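Local coordinates for protein Pts system, fructose-specific iiabc component (Borrelia burgdorferi, PDB 5DLE) that probably takes up fructose and phosphorylates it to fructose 1-phosphate, this chain being the IIB domain that relays the phosphoryl group towards the sugar, at residues Val47-Gln50 with Ile55-Ala58; Gln41-Arg46 with Glu106-Pro111. All blocks are in the same frame, centred on the assembly; numbering follows the deposited sequence. Where two conformers were deposited one is given.

Contact 1. Residues Val47-Gln50 with Ile55-Ala58; sequences VETQ and IENA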
loop_
_atom_site.group_PDB
_atom_site.type_symbol
_atom_site.label_atom_id
_atom_site.label_comp_id
_atom_site.label_asym_id
_atom_site.label_seq_id
_atom_site.Cartn_x
_atom_site.Cartn_y
_atom_site.Cartn_z
ATOM N N VAL A 47 1.237 -0.442 19.620
ATOM C CA VAL A 47 2.015 -0.001 18.463
ATOM C C VAL A 47 1.755 1.475 18.171
ATOM O O VAL A 47 0.594 1.896 18.009
ATOM C CB VAL A 47 1.710 -0.845 17.206
ATOM C CG1 VAL A 47 2.661 -0.447 16.055
ATOM C CG2 VAL A 47 1.907 -2.286 17.489
ATOM N N GLU A 48 2.832 2.248 18.079
ATOM C CA GLU A 48 2.842 3.598 17.543
ATOM C C GLU A 48 3.122 3.527 16.049
ATOM O O GLU A 48 4.006 2.788 15.616
ATOM C CB GLU A 48 3.943 4.403 18.245
ATOM C CG GLU A 48 4.388 5.677 17.545
ATOM C CD GLU A 48 5.507 6.379 18.331
ATOM O OE1 GLU A 48 5.494 6.289 19.570
ATOM O OE2 GLU A 48 6.413 6.983 17.721
ATOM N N THR A 49 2.397 4.314 15.263
ATOM C CA THR A 49 2.621 4.311 13.828
ATOM C C THR A 49 3.082 5.680 13.343
ATOM O O THR A 49 2.662 6.709 13.864
ATOM C CB THR A 49 1.346 3.913 13.040
ATOM O OG1 THR A 49 0.235 4.750 13.401
ATOM C CG2 THR A 49 0.967 2.445 13.282
ATOM N N GLN A 50 3.956 5.670 12.338
ATOM C CA GLN A 50 4.422 6.902 11.680
ATOM C C GLN A 50 4.450 6.720 10.169
ATOM O O GLN A 50 5.047 5.766 9.667
ATOM C CB GLN A 50 5.838 7.270 12.149
ATOM C CG GLN A 50 6.074 7.147 13.664
ATOM C CD GLN A 50 7.364 7.835 14.078
ATOM O OE1 GLN A 50 8.053 8.461 13.235
ATOM N NE2 GLN A 50 7.695 7.755 15.355
ATOM N N ILE A 55 2.370 11.049 13.158
ATOM C CA ILE A 55 2.548 10.007 14.167
ATOM C C ILE A 55 1.209 9.792 14.854
ATOM O O ILE A 55 0.571 10.761 15.271
ATOM C CB ILE A 55 3.612 10.397 15.203
ATOM C CG1 ILE A 55 4.971 10.584 14.523
ATOM C CG2 ILE A 55 3.655 9.370 16.347
ATOM C CD1 ILE A 55 6.017 11.157 15.462
ATOM N N GLU A 56 0.784 8.532 14.973
ATOM C CA GLU A 56 -0.489 8.189 15.601
ATOM C C GLU A 56 -0.230 7.228 16.756
ATOM O O GLU A 56 0.656 6.379 16.677
ATOM C CB GLU A 56 -1.468 7.540 14.603
ATOM C CG GLU A 56 -1.963 8.475 13.508
ATOM C CD GLU A 56 -2.738 7.708 12.436
ATOM O OE1 GLU A 56 -2.109 6.910 11.690
ATOM O OE2 GLU A 56 -3.978 7.872 12.371
ATOM N N ASN A 57 -0.977 7.401 17.841
ATOM C CA ASN A 57 -0.987 6.455 18.971
ATOM C C ASN A 57 0.410 6.271 19.547
ATOM O O ASN A 57 0.870 5.146 19.824
ATOM C CB ASN A 57 -1.603 5.117 18.563
ATOM C CG ASN A 57 -3.026 5.285 18.095
ATOM O OD1 ASN A 57 -3.924 5.514 18.931
ATOM N ND2 ASN A 57 -3.250 5.233 16.815
ATOM N N ALA A 58 1.069 7.409 19.783
ATOM C CA ALA A 58 2.432 7.408 20.288
ATOM C C ALA A 58 2.542 6.638 21.604
ATOM O O ALA A 58 1.658 6.696 22.465
ATOM C CB ALA A 58 2.899 8.846 20.476
HETATM O O HOH W 1 -1.941 3.854 14.910
HETATM O O HOH W 2 0.289 6.600 11.329
#
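The end of strand 44-50, residues 47-50, and strand 55-56 run antiparallel as a short hairpin: Thr49 and Glu56 form its hydrogen-bonded pair (Thr49 N to Glu56 O 3.0 Å, Glu56 N to Thr49 O 2.8 Å), both bonds nearly straight, and Gln50 and Ile55 form the non-hydrogen-bonded pair beside it. Asn57, just after the strand, takes a positive phi of 57°, a backbone shape that asparagine tolerates well, and Glu48 then lies opposite Ala58. On the face carrying Gln50 and Ile55, these two side chains lie alongside each other, the CG1 branch of Ile55 resting on the aliphatic and amide carbons of Gln50 (CG1 to CD 3.7 Å). The far end of that amide turns to its neighbour on the same strand: Gln50 NE2 donates to Glu48 OE2 at 2.8 Å, almost in the amide plane. Glu48 reaches there because its chain is extended, with CG anti to the backbone N (chi1 162°), and its OE1 meets Ala58 CA at 3.3 Å, with the small methyl of Ala58 beside it. On the other face Thr49 OG1 lies 3.5 Å from Glu56 CB, and a water joins the hydroxyl to Asn57 ND2. Glu56 OE1 is hydrogen-bonded to Tyr28 OH, and its OE2 forms a salt bridge with Lys33 of a second subunit. Since Glu48 OE1 is also gripped by Arg82 and the Leu59 amide, this buried carboxylate has partners on both oxygens, which would probably keep it ionised; the Leu59 bond ties the chain just after Ala58 to strand 44-50.

Contact 2. Residues Gln41-Arg46 with Glu106-Pro111; sequences QGYSIR and ESFNAP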
loop_
_atom_site.group_PDB
_atom_site.type_symbol
_atom_site.label_atom_id
_atom_site.label_comp_id
_atom_site.label_asym_id
_atom_site.label_seq_id
_atom_site.Cartn_x
_atom_site.Cartn_y
_atom_site.Cartn_z
ATOM N N GLN A 41 1.138 -15.305 20.132
ATOM C CA GLN A 41 2.149 -15.787 21.071
ATOM C C GLN A 41 1.826 -15.469 22.530
ATOM O O GLN A 41 2.622 -15.835 23.408
ATOM C CB GLN A 41 3.531 -15.234 20.675
ATOM C CG GLN A 41 4.072 -15.840 19.341
ATOM C CD GLN A 41 5.503 -15.420 18.973
ATOM O OE1 GLN A 41 6.356 -15.292 19.852
ATOM N NE2 GLN A 41 5.779 -15.228 17.659
ATOM N N GLY A 42 0.719 -14.790 22.820
ATOM C CA GLY A 42 0.287 -14.561 24.195
ATOM C C GLY A 42 0.690 -13.245 24.826
ATOM O O GLY A 42 0.560 -13.094 26.048
ATOM N N TYR A 43 1.170 -12.281 24.046
ATOM C CA TYR A 43 1.680 -11.037 24.588
ATOM C C TYR A 43 0.655 -9.934 24.427
ATOM O O TYR A 43 -0.131 -9.935 23.481
ATOM C CB TYR A 43 2.960 -10.613 23.846
ATOM C CG TYR A 43 4.060 -11.628 23.961
ATOM C CD1 TYR A 43 4.648 -11.894 25.202
ATOM C CD2 TYR A 43 4.502 -12.344 22.859
ATOM C CE1 TYR A 43 5.640 -12.830 25.324
ATOM C CE2 TYR A 43 5.515 -13.261 22.951
ATOM C CZ TYR A 43 6.067 -13.527 24.209
ATOM O OH TYR A 43 7.070 -14.451 24.351
ATOM N N SER A 44 0.738 -8.965 25.321
ATOM C CA SER A 44 0.092 -7.666 25.205
ATOM C C SER A 44 0.919 -6.810 24.255
ATOM O O SER A 44 2.146 -6.935 24.229
ATOM C CB SER A 44 0.048 -7.008 26.596
ATOM O OG SER A 44 -0.883 -5.953 26.607
ATOM N N ILE A 45 0.268 -5.956 23.452
ATOM C CA ILE A 45 1.023 -5.199 22.449
ATOM C C ILE A 45 0.424 -3.798 22.308
ATOM O O ILE A 45 -0.800 -3.641 22.260
ATOM C CB ILE A 45 1.026 -5.981 21.099
ATOM C CG1 ILE A 45 1.721 -5.227 19.956
ATOM C CG2 ILE A 45 -0.389 -6.315 20.638
ATOM C CD1 ILE A 45 3.212 -5.288 20.058
ATOM N N ARG A 46 1.285 -2.773 22.243
ATOM C CA ARG A 46 0.891 -1.421 21.837
ATOM C C ARG A 46 1.809 -0.992 20.709
ATOM O O ARG A 46 3.025 -1.170 20.827
ATOM C CB ARG A 46 1.013 -0.431 23.009
ATOM C CG ARG A 46 -0.280 -0.308 23.822
ATOM C CD ARG A 46 -1.270 0.700 23.172
ATOM N NE ARG A 46 -0.657 2.023 23.212
ATOM C CZ ARG A 46 -0.259 2.751 22.179
ATOM N NH1 ARG A 46 -0.499 2.409 20.904
ATOM N NH2 ARG A 46 0.342 3.901 22.448
ATOM N N GLU A 106 12.586 -13.479 18.401
ATOM C CA GLU A 106 13.963 -13.001 18.499
ATOM C C GLU A 106 14.063 -11.729 19.337
ATOM O O GLU A 106 15.136 -11.457 19.890
ATOM C CB GLU A 106 14.552 -12.741 17.102
ATOM C CG GLU A 106 14.854 -14.013 16.287
ATOM C CD GLU A 106 14.929 -13.790 14.755
ATOM O OE1 GLU A 106 14.953 -12.622 14.287
ATOM O OE2 GLU A 106 14.948 -14.804 14.011
ATOM N N SER A 107 12.982 -10.945 19.441
ATOM C CA SER A 107 13.101 -9.661 20.124
ATOM C C SER A 107 13.449 -9.832 21.594
ATOM O O SER A 107 14.096 -8.963 22.169
ATOM C CB SER A 107 11.814 -8.839 19.983
ATOM O OG SER A 107 10.757 -9.445 20.723
ATOM N N PHE A 108 13.062 -10.949 22.196
ATOM C CA PHE A 108 13.337 -11.129 23.615
ATOM C C PHE A 108 14.805 -11.402 23.895
ATOM O O PHE A 108 15.212 -11.377 25.069
ATOM C CB PHE A 108 12.459 -12.262 24.130
ATOM C CG PHE A 108 11.039 -11.877 24.216
ATOM C CD1 PHE A 108 10.187 -12.045 23.114
ATOM C CD2 PHE A 108 10.559 -11.249 25.360
ATOM C CE1 PHE A 108 8.873 -11.646 23.185
ATOM C CE2 PHE A 108 9.235 -10.830 25.450
ATOM C CZ PHE A 108 8.382 -11.012 24.346
ATOM N N ASN A 109 15.600 -11.674 22.862
ATOM C CA ASN A 109 17.041 -11.811 23.002
ATOM C C ASN A 109 17.791 -10.609 22.464
ATOM O O ASN A 109 19.010 -10.665 22.353
ATOM C CB ASN A 109 17.528 -13.077 22.295
ATOM C CG ASN A 109 16.890 -14.323 22.845
ATOM O OD1 ASN A 109 16.336 -15.125 22.098
ATOM N ND2 ASN A 109 16.938 -14.480 24.154
ATOM N N ALA A 110 17.073 -9.547 22.070
ATOM C CA ALA A 110 17.691 -8.383 21.462
ATOM C C ALA A 110 18.569 -7.646 22.474
ATOM O O ALA A 110 18.327 -7.705 23.686
ATOM C CB ALA A 110 16.604 -7.455 20.917
ATOM N N PRO A 111 19.598 -6.943 22.009
ATOM C CA PRO A 111 20.486 -6.255 22.954
ATOM C C PRO A 111 19.803 -5.088 23.645
ATOM O O PRO A 111 18.907 -4.435 23.098
ATOM C CB PRO A 111 21.641 -5.773 22.066
ATOM C CG PRO A 111 21.660 -6.750 20.941
ATOM C CD PRO A 111 20.197 -7.018 20.662
#
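Tyr43 and Phe108 meet ring to ring across this contact, arriving from opposite directions. Gln41 comes first, its NE2 held by Glu37 and the Glu101 carbonyl; its OE1 lies at the edge of the Tyr43 ring, in plane, and its backbone O sits 3.9 Å above one face of that ring. Gly42 closes the preceding helix in a Schellman motif with a positive phi of 96°, a conformation easy for glycine, which lacks a side chain. The CA-CB bond of Tyr43 points toward 106-111, and with CG anti to the carbonyl carbon (chi1 -60°) the ring lies beside Phe108. The pair is an offset stack, with centroids 4.8 Å apart and planes at 29°. Phe108 CZ lies over the face of Tyr43 opposite Gln41 O, offset from the ring centre, 3.4 Å from Tyr43 CZ, and Phe108 CE1 lies 3.5 Å from Tyr43 OH. Flat aromatics suit both positions because they can stack together and also rest on Ile14 of strand 13-19. Ser44 and Arg46 hydrogen-bond to that strand through their backbones, and Ile45 packs on Ile14. Phe108 sits in a type I turn from Ser107 to Ala110, and a bound imidazole, probably from crystallisation, lies about 3 Å from its side chain. This is an open alpha/beta fold: the end of a beta-alpha-beta crossover, where helix 25-40 turns into strand 44-50, is stacked against the exit of the C-terminal helix.

Overall arrangement
From the N terminus, strand 13-19 and helix 25-40 lead into strand 44-50; the turn just before it serves contact 2 and its end serves contact 1. Contact 1 closes first, after a loop of only four residues, adding antiparallel strand 55-56 to the edge of the sheet. The chain then runs through strands 69-74 and 88-91 and the last two helices before 106-111 closes contact 2, so contact 1 nests inside this longer loop. Their centres lie 18 Å apart, on opposite sides of the chain's centre, yet they touch through a probable hydrogen bond from Arg46 NH2 to Asn57 O. Together they tie the hairpin edge and the C-terminal tail to the two ends of region 41-50.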